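Local coordinates for protein phytochromobilin synthase (Solanum lycopersicum, PDB 6KME) that probably reduces biliverdin IX alpha, which it binds as substrate, to phytochromobilin, the phytochrome chromophore, as a ferredoxin-dependent bilin reductase, at residues 149-161 with 194-208. The protein carries 1 engineered substitution. Numbering follows the deposited sequence. Where two conformers were deposited one is given.
Sequences DLITLGLKYSKLL and LFSAFKDYYQAWLGL
Asp200 OD2 takes a hydrogen bond of 2.6 Å from Tyr157 OH. It also takes a weak hydrogen bond from Lys156 NZ at 3.4 Å, which is part of a salt bridge. These bonds tie helix 151-160 to 194-208, part of helix 188-211, in an antiparallel pair, at 168° with the axes of the two segments 11.0 Å apart. The pair packs on the antiparallel sheet of this bilin reductase: Tyr157 and Tyr201 both reach Ile180 of strand 180-185, and helix 188-211 also lies on strand 112-119. The tyrosine hydroxyl meets the carboxylate from above its plane, 45° out of it. Lys156 reaches the same oxygen with a fully extended chain; two donors on one oxygen should favour the charged form of Asp200.

Tyr157 is a knob in the hole formed by Ser196, Ala197, Asp200 and Tyr201. Its CG lies anti to the carbonyl carbon (chi1 -74°), which carries the ring across to the second helix. Ala197 CB makes a CH-pi contact over one face, 3.8 Å from the ring centroid. Lys156 CG, from the same helix, lies above the opposite face, offset toward the rim.

Leu153 CD2 sits over the Tyr201 ring in a second CH-pi contact and also touches Ala204 CB. Leu150 adds a methyl to Ala204 and another to Leu208. At the other end of the pair, Leu161 CD1 touches Ala197 CB. Tyr201 OH hydrogen-bonds to Ile178 O, and it passes Gly154 closely, with OH 3.4 Å from Gly154 CA.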
loop_
_atom_site.group_PDB
_atom_site.type_symbol
_atom_site.label_atom_id
_atom_site.label_comp_id
_atom_site.label_asym_id
_atom_site.label_seq_id
_atom_site.Cartn_x
_atom_site.Cartn_y
_atom_site.Cartn_z
ATOM N N ASP A 149 13.924 11.274 10.081
ATOM C CA ASP A 149 14.734 11.872 9.029
ATOM C C ASP A 149 13.990 12.019 7.705
ATOM O O ASP A 149 14.583 12.493 6.728
ATOM C CB ASP A 149 16.006 11.042 8.835
ATOM C CG ASP A 149 16.950 11.138 10.036
ATOM O OD1 ASP A 149 16.961 12.199 10.702
ATOM O OD2 ASP A 149 17.672 10.156 10.317
ATOM N N LEU A 150 12.712 11.639 7.655
ATOM C CA LEU A 150 11.895 11.737 6.452
ATOM C C LEU A 150 10.819 12.816 6.525
ATOM O O LEU A 150 10.061 12.977 5.560
ATOM C CB LEU A 150 11.236 10.392 6.166
ATOM C CG LEU A 150 12.185 9.236 5.887
ATOM C CD1 LEU A 150 11.379 7.990 5.556
ATOM C CD2 LEU A 150 13.139 9.605 4.761
ATOM N N ILE A 151 10.727 13.553 7.636
ATOM C CA ILE A 151 9.705 14.594 7.753
ATOM C C ILE A 151 9.871 15.645 6.654
ATOM O O ILE A 151 8.883 16.111 6.076
ATOM C CB ILE A 151 9.731 15.228 9.163
ATOM C CG1 ILE A 151 9.410 14.186 10.240
ATOM C CG2 ILE A 151 8.772 16.434 9.264
ATOM C CD1 ILE A 151 8.300 13.217 9.871
ATOM N N THR A 152 11.113 16.029 6.326
ATOM C CA THR A 152 11.313 17.023 5.274
ATOM C C THR A 152 10.854 16.499 3.916
ATOM O O THR A 152 10.338 17.264 3.093
ATOM C CB THR A 152 12.782 17.456 5.217
ATOM O OG1 THR A 152 13.611 16.321 4.948
ATOM C CG2 THR A 152 13.207 18.079 6.538
ATOM N N LEU A 153 11.026 15.197 3.665
ATOM C CA LEU A 153 10.516 14.619 2.424
ATOM C C LEU A 153 8.992 14.729 2.357
ATOM O O LEU A 153 8.432 15.147 1.339
ATOM C CB LEU A 153 10.955 13.160 2.290
ATOM C CG LEU A 153 10.294 12.318 1.183
ATOM C CD1 LEU A 153 10.618 12.832 -0.217
ATOM C CD2 LEU A 153 10.685 10.844 1.317
ATOM N N GLY A 154 8.302 14.352 3.437
ATOM C CA GLY A 154 6.857 14.482 3.452
ATOM C C GLY A 154 6.401 15.919 3.297
ATOM O O GLY A 154 5.368 16.180 2.667
ATOM N N LEU A 155 7.160 16.867 3.859
ATOM C CA LEU A 155 6.795 18.273 3.742
ATOM C C LEU A 155 6.933 18.761 2.303
ATOM O O LEU A 155 6.119 19.567 1.834
ATOM C CB LEU A 155 7.654 19.109 4.692
ATOM C CG LEU A 155 7.127 20.488 5.076
ATOM C CD1 LEU A 155 5.745 20.381 5.691
ATOM C CD2 LEU A 155 8.095 21.161 6.033
ATOM N N LYS A 156 7.945 18.273 1.584
ATOM C CA LYS A 156 8.158 18.683 0.195
ATOM C C LYS A 156 6.930 18.407 -0.663
ATOM O O LYS A 156 6.495 19.264 -1.440
ATOM C CB LYS A 156 9.375 17.960 -0.381
ATOM C CG LYS A 156 9.709 18.314 -1.823
ATOM C CD LYS A 156 10.835 17.424 -2.343
ATOM C CE LYS A 156 11.415 17.937 -3.657
ATOM N NZ LYS A 156 12.402 16.970 -4.224
ATOM N N TYR A 157 6.353 17.213 -0.542
ATOM C CA TYR A 157 5.267 16.838 -1.437
ATOM C C TYR A 157 3.885 17.155 -0.884
ATOM O O TYR A 157 2.940 17.306 -1.669
ATOM C CB TYR A 157 5.380 15.357 -1.789
ATOM C CG TYR A 157 6.511 15.140 -2.757
ATOM C CD1 TYR A 157 6.368 15.497 -4.089
ATOM C CD2 TYR A 157 7.736 14.638 -2.335
ATOM C CE1 TYR A 157 7.393 15.335 -4.982
ATOM C CE2 TYR A 157 8.774 14.467 -3.225
ATOM C CZ TYR A 157 8.591 14.818 -4.549
ATOM O OH TYR A 157 9.605 14.666 -5.454
ATOM N N SER A 158 3.745 17.283 0.437
ATOM C CA SER A 158 2.468 17.718 0.991
ATOM C C SER A 158 2.089 19.103 0.479
ATOM O O SER A 158 0.900 19.435 0.400
ATOM C CB SER A 158 2.522 17.712 2.519
ATOM O OG SER A 158 3.178 18.881 2.991
ATOM N N LYS A 159 3.080 19.920 0.119
ATOM C CA LYS A 159 2.776 21.231 -0.449
ATOM C C LYS A 159 2.304 21.116 -1.894
ATOM O O LYS A 159 1.397 21.842 -2.311
ATOM C CB LYS A 159 4.004 22.139 -0.359
ATOM C CG LYS A 159 4.497 22.372 1.057
ATOM C CD LYS A 159 5.698 23.303 1.076
ATOM C CE LYS A 159 6.290 23.418 2.472
ATOM N NZ LYS A 159 7.468 24.329 2.497
ATOM N N LEU A 160 2.888 20.191 -2.658
ATOM C CA LEU A 160 2.629 20.058 -4.088
ATOM C C LEU A 160 1.442 19.160 -4.412
ATOM O O LEU A 160 0.841 19.307 -5.480
ATOM C CB LEU A 160 3.867 19.489 -4.793
ATOM C CG LEU A 160 5.219 20.157 -4.553
ATOM C CD1 LEU A 160 6.288 19.354 -5.258
ATOM C CD2 LEU A 160 5.204 21.589 -5.047
ATOM N N LEU A 161 1.130 18.199 -3.540
ATOM C CA LEU A 161 0.052 17.226 -3.727
ATOM C C LEU A 161 -0.845 17.336 -2.501
ATOM O O LEU A 161 -0.617 16.653 -1.487
ATOM C CB LEU A 161 0.601 15.806 -3.900
ATOM C CG LEU A 161 1.482 15.521 -5.131
ATOM C CD1 LEU A 161 2.225 14.186 -5.030
ATOM C CD2 LEU A 161 0.649 15.564 -6.421
ATOM N N LEU A 194 3.735 13.618 -9.455
ATOM C CA LEU A 194 3.457 12.294 -8.911
ATOM C C LEU A 194 4.601 11.332 -9.186
ATOM O O LEU A 194 4.974 10.535 -8.316
ATOM C CB LEU A 194 2.163 11.749 -9.512
ATOM C CG LEU A 194 1.796 10.322 -9.102
ATOM C CD1 LEU A 194 1.572 10.240 -7.600
ATOM C CD2 LEU A 194 0.561 9.827 -9.873
ATOM N N PHE A 195 5.149 11.371 -10.405
ATOM C CA PHE A 195 6.287 10.518 -10.731
ATOM C C PHE A 195 7.486 10.844 -9.848
ATOM O O PHE A 195 8.126 9.940 -9.301
ATOM C CB PHE A 195 6.644 10.661 -12.214
ATOM C CG PHE A 195 5.869 9.737 -13.119
ATOM C CD1 PHE A 195 4.489 9.618 -13.002
ATOM C CD2 PHE A 195 6.521 9.001 -14.100
ATOM C CE1 PHE A 195 3.771 8.770 -13.841
ATOM C CE2 PHE A 195 5.809 8.148 -14.937
ATOM C CZ PHE A 195 4.434 8.036 -14.808
ATOM N N SER A 196 7.797 12.133 -9.682
ATOM C CA SER A 196 8.928 12.521 -8.837
ATOM C C SER A 196 8.737 12.044 -7.401
ATOM O O SER A 196 9.699 11.623 -6.747
ATOM C CB SER A 196 9.115 14.038 -8.868
ATOM O OG SER A 196 9.458 14.488 -10.168
ATOM N N ALA A 197 7.498 12.105 -6.896
ATOM C CA ALA A 197 7.196 11.661 -5.536
ATOM C C ALA A 197 7.393 10.155 -5.382
ATOM O O ALA A 197 7.988 9.700 -4.399
ATOM C CB ALA A 197 5.760 12.051 -5.157
ATOM N N PHE A 198 6.855 9.366 -6.319
ATOM C CA PHE A 198 7.050 7.917 -6.280
ATOM C C PHE A 198 8.532 7.577 -6.206
ATOM O O PHE A 198 8.950 6.746 -5.392
ATOM C CB PHE A 198 6.410 7.254 -7.508
ATOM C CG PHE A 198 6.616 5.759 -7.578
ATOM C CD1 PHE A 198 7.773 5.226 -8.137
ATOM C CD2 PHE A 198 5.644 4.887 -7.091
ATOM C CE1 PHE A 198 7.973 3.844 -8.204
ATOM C CE2 PHE A 198 5.825 3.508 -7.151
ATOM C CZ PHE A 198 6.995 2.983 -7.712
ATOM N N LYS A 199 9.341 8.218 -7.052
ATOM C CA LYS A 199 10.768 7.900 -7.109
ATOM C C LYS A 199 11.486 8.313 -5.824
ATOM O O LYS A 199 12.281 7.538 -5.268
ATOM C CB LYS A 199 11.395 8.576 -8.330
ATOM C CG LYS A 199 10.874 8.035 -9.659
ATOM C CD LYS A 199 11.410 8.841 -10.823
ATOM C CE LYS A 199 10.741 8.456 -12.129
ATOM N NZ LYS A 199 11.375 9.184 -13.260
ATOM N N ASP A 200 11.206 9.527 -5.333
ATOM C CA ASP A 200 11.786 9.995 -4.076
ATOM C C ASP A 200 11.399 9.102 -2.902
ATOM O O ASP A 200 12.249 8.760 -2.066
ATOM C CB ASP A 200 11.342 11.434 -3.808
ATOM C CG ASP A 200 12.159 12.442 -4.588
ATOM O OD1 ASP A 200 13.149 12.017 -5.223
ATOM O OD2 ASP A 200 11.823 13.647 -4.567
ATOM N N TYR A 201 10.118 8.734 -2.810
ATOM C CA TYR A 201 9.644 7.879 -1.722
ATOM C C TYR A 201 10.224 6.472 -1.838
ATOM O O TYR A 201 10.601 5.862 -0.827
ATOM C CB TYR A 201 8.102 7.831 -1.707
ATOM C CG TYR A 201 7.445 8.945 -0.884
ATOM C CD1 TYR A 201 7.763 10.284 -1.110
ATOM C CD2 TYR A 201 6.516 8.653 0.112
ATOM C CE1 TYR A 201 7.176 11.315 -0.356
ATOM C CE2 TYR A 201 5.913 9.687 0.877
ATOM C CZ TYR A 201 6.260 11.007 0.637
ATOM O OH TYR A 201 5.688 12.027 1.374
ATOM N N TYR A 202 10.315 5.932 -3.059
ATOM C CA TYR A 202 10.850 4.579 -3.181
ATOM C C TYR A 202 12.352 4.544 -2.884
ATOM O O TYR A 202 12.848 3.585 -2.275
ATOM C CB TYR A 202 10.539 3.985 -4.559
ATOM C CG TYR A 202 10.809 2.492 -4.573
ATOM C CD1 TYR A 202 10.056 1.631 -3.778
ATOM C CD2 TYR A 202 11.840 1.953 -5.327
ATOM C CE1 TYR A 202 10.311 0.260 -3.744
ATOM C CE2 TYR A 202 12.107 0.568 -5.304
ATOM C CZ TYR A 202 11.337 -0.264 -4.507
ATOM O OH TYR A 202 11.591 -1.620 -4.468
ATOM N N GLN A 203 13.093 5.589 -3.279
ATOM C CA GLN A 203 14.509 5.642 -2.939
ATOM C C GLN A 203 14.707 5.789 -1.432
ATOM O O GLN A 203 15.635 5.203 -0.861
ATOM C CB GLN A 203 15.194 6.779 -3.707
ATOM C CG GLN A 203 15.339 6.495 -5.210
ATOM C CD GLN A 203 15.992 7.637 -5.971
ATOM O OE1 GLN A 203 15.689 8.804 -5.738
ATOM N NE2 GLN A 203 16.903 7.302 -6.876
ATOM N N ALA A 204 13.845 6.566 -0.769
ATOM C CA ALA A 204 13.899 6.659 0.688
ATOM C C ALA A 204 13.699 5.290 1.327
ATOM O O ALA A 204 14.409 4.933 2.273
ATOM C CB ALA A 204 12.844 7.653 1.201
ATOM N N TRP A 205 12.736 4.515 0.815
ATOM C CA TRP A 205 12.455 3.192 1.365
ATOM C C TRP A 205 13.637 2.251 1.148
ATOM O O TRP A 205 13.998 1.477 2.046
ATOM C CB TRP A 205 11.180 2.622 0.737
ATOM C CG TRP A 205 10.811 1.262 1.300
ATOM C CD1 TRP A 205 10.090 1.016 2.433
ATOM C CD2 TRP A 205 11.178 -0.022 0.770
ATOM N NE1 TRP A 205 9.991 -0.341 2.648
ATOM C CE2 TRP A 205 10.651 -1.001 1.644
ATOM C CE3 TRP A 205 11.906 -0.440 -0.361
ATOM C CZ2 TRP A 205 10.820 -2.376 1.427
ATOM C CZ3 TRP A 205 12.079 -1.804 -0.575
ATOM C CH2 TRP A 205 11.538 -2.759 0.318
ATOM N N LEU A 206 14.262 2.317 -0.032
ATOM C CA LEU A 206 15.450 1.497 -0.281
ATOM C C LEU A 206 16.592 1.867 0.661
ATOM O O LEU A 206 17.378 0.996 1.059
ATOM C CB LEU A 206 15.888 1.630 -1.744
ATOM C CG LEU A 206 14.987 0.968 -2.801
ATOM C CD1 LEU A 206 15.438 1.389 -4.185
ATOM C CD2 LEU A 206 15.004 -0.569 -2.698
ATOM N N GLY A 207 16.700 3.145 1.031
ATOM C CA GLY A 207 17.699 3.543 2.011
ATOM C C GLY A 207 17.410 2.998 3.394
ATOM O O GLY A 207 18.336 2.662 4.134
ATOM N N LEU A 208 16.125 2.898 3.761
ATOM C CA LEU A 208 15.758 2.199 4.989
ATOM C C LEU A 208 16.112 0.721 4.907
ATOM O O LEU A 208 16.627 0.142 5.876
ATOM C CB LEU A 208 14.259 2.363 5.262
ATOM C CG LEU A 208 13.771 3.799 5.519
ATOM C CD1 LEU A 208 12.287 3.755 5.868
ATOM C CD2 LEU A 208 14.586 4.460 6.624
#